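Side-chain contact in cytokinesis protein 2 (Saccharomyces cerevisiae, PDB 4WPE), which mediates the cytoskeletal rearrangements required for cytokinesis, forming a ring that colocalises with the medial actin ring after the onset of mitosis; this chain is its F-BAR domain: residues Y9-C14 and G28-G33. Residues are numbered along the deposited sequence; the frame is centred on the assembly and turned at random.
Sequences YSYEAC and GHISQG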
# COMPACT_ATOMS: atom_id res chain seq x y z
N TYR A 9 -42.55 3.44 -15.87
CA TYR A 9 -41.52 3.04 -16.82
C TYR A 9 -40.73 1.78 -16.46
O TYR A 9 -40.09 1.71 -15.41
CB TYR A 9 -40.53 4.20 -17.01
CG TYR A 9 -41.19 5.51 -17.37
CD1 TYR A 9 -41.30 5.91 -18.69
CD2 TYR A 9 -41.72 6.33 -16.39
CE1 TYR A 9 -41.91 7.11 -19.02
CE2 TYR A 9 -42.34 7.52 -16.70
CZ TYR A 9 -42.43 7.91 -18.02
OH TYR A 9 -43.05 9.10 -18.31
N SER A 10 -40.74 0.80 -17.37
CA SER A 10 -39.97 -0.44 -17.20
C SER A 10 -39.64 -1.09 -18.56
O SER A 10 -39.95 -0.55 -19.62
CB SER A 10 -40.72 -1.43 -16.32
OG SER A 10 -41.97 -1.78 -16.89
N TYR A 11 -39.01 -2.27 -18.52
CA TYR A 11 -38.59 -2.95 -19.74
C TYR A 11 -39.77 -3.58 -20.48
O TYR A 11 -39.80 -3.60 -21.71
CB TYR A 11 -37.56 -4.04 -19.44
CG TYR A 11 -36.15 -3.56 -19.18
CD1 TYR A 11 -35.07 -4.43 -19.25
CD2 TYR A 11 -35.89 -2.23 -18.86
CE1 TYR A 11 -33.78 -4.01 -19.01
CE2 TYR A 11 -34.60 -1.80 -18.61
CZ TYR A 11 -33.55 -2.69 -18.69
OH TYR A 11 -32.26 -2.26 -18.44
N GLU A 12 -40.73 -4.11 -19.73
CA GLU A 12 -41.87 -4.80 -20.33
C GLU A 12 -42.96 -3.82 -20.74
O GLU A 12 -43.91 -4.19 -21.42
CB GLU A 12 -42.44 -5.83 -19.37
CG GLU A 12 -43.12 -5.23 -18.16
CD GLU A 12 -44.12 -6.17 -17.53
OE1 GLU A 12 -44.32 -6.11 -16.30
OE2 GLU A 12 -44.72 -6.98 -18.28
N ALA A 13 -42.81 -2.57 -20.32
CA ALA A 13 -43.83 -1.57 -20.56
C ALA A 13 -43.52 -0.71 -21.78
O ALA A 13 -44.42 -0.36 -22.54
CB ALA A 13 -43.99 -0.69 -19.33
N CYS A 14 -42.24 -0.40 -21.98
CA CYS A 14 -41.86 0.68 -22.89
C CYS A 14 -41.14 0.27 -24.17
O CYS A 14 -40.68 1.13 -24.92
CB CYS A 14 -40.99 1.68 -22.14
SG CYS A 14 -41.77 2.38 -20.68
N GLY A 28 -29.02 -5.59 -26.64
CA GLY A 28 -27.75 -4.91 -26.76
C GLY A 28 -27.28 -4.36 -25.43
O GLY A 28 -26.10 -4.45 -25.08
N HIS A 29 -28.22 -3.80 -24.68
CA HIS A 29 -27.91 -3.17 -23.39
C HIS A 29 -27.44 -4.19 -22.35
O HIS A 29 -26.45 -3.96 -21.65
CB HIS A 29 -29.12 -2.41 -22.86
CG HIS A 29 -28.87 -1.70 -21.57
ND1 HIS A 29 -27.77 -0.87 -21.38
CD2 HIS A 29 -29.55 -1.68 -20.40
CE1 HIS A 29 -27.80 -0.39 -20.16
NE2 HIS A 29 -28.87 -0.86 -19.54
N ILE A 30 -28.17 -5.30 -22.23
CA ILE A 30 -27.83 -6.34 -21.27
C ILE A 30 -26.47 -6.96 -21.62
O ILE A 30 -25.65 -7.23 -20.74
CB ILE A 30 -28.92 -7.43 -21.21
CG1 ILE A 30 -29.99 -7.06 -20.18
CG2 ILE A 30 -28.34 -8.79 -20.83
CD1 ILE A 30 -30.93 -5.95 -20.62
N SER A 31 -26.24 -7.17 -22.91
CA SER A 31 -25.01 -7.77 -23.40
C SER A 31 -23.79 -6.90 -23.12
O SER A 31 -22.73 -7.40 -22.72
CB SER A 31 -25.11 -8.06 -24.90
OG SER A 31 -23.83 -8.21 -25.48
N GLN A 32 -23.93 -5.60 -23.33
CA GLN A 32 -22.81 -4.69 -23.12
C GLN A 32 -22.54 -4.53 -21.63
O GLN A 32 -21.42 -4.22 -21.22
CB GLN A 32 -23.08 -3.33 -23.77
CG GLN A 32 -23.77 -2.31 -22.87
CD GLN A 32 -23.56 -0.88 -23.32
OE1 GLN A 32 -22.96 -0.63 -24.37
NE2 GLN A 32 -24.04 0.07 -22.53
N GLY A 33 -23.58 -4.75 -20.82
CA GLY A 33 -23.45 -4.65 -19.38
C GLY A 33 -22.71 -5.83 -18.81
O GLY A 33 -22.07 -5.75 -17.76
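Y11 reaches across to H29 and I30 with the far end of its ring, spanning a wide gap: the CA atoms of Y11 and H29, the nearest pair of the two segments, are 11.3 Å apart. Its hydroxyl arrives at the rim of the imidazole, in the plane of that ring, with Y11 OH 3.4 Å from H29 CD2. The nitrogen beside that carbon is a little farther, H29 NE2 standing 3.8 Å from Y11 OH, and the two side chains cross at about a right angle. CG of H29 lies anti to the backbone N (chi1 -178°), which puts CD2 beside the hydroxyl. I30 adds the apolar half: the tip of its longer branch, CD1, lies 3.8 Å from Y11 CE1. This joins the N-terminal segment 9-14 of this F-BAR chain to the short helix 21-35 that precedes the long helices of an elongated, almost wholly helical subunit, which pairs with a second copy. All three touching side chains are buried. Q220 of helix 170-259 accepts a hydrogen bond from the backbone N of Y11, and E223 of the same helix touches its side chain, while F271 of the second subunit stacks on the H29 ring. Beyond these three side chains the two segments do not touch; the loose side includes the exposed G28 and the partly exposed Q32, which packs on D74 of the second subunit.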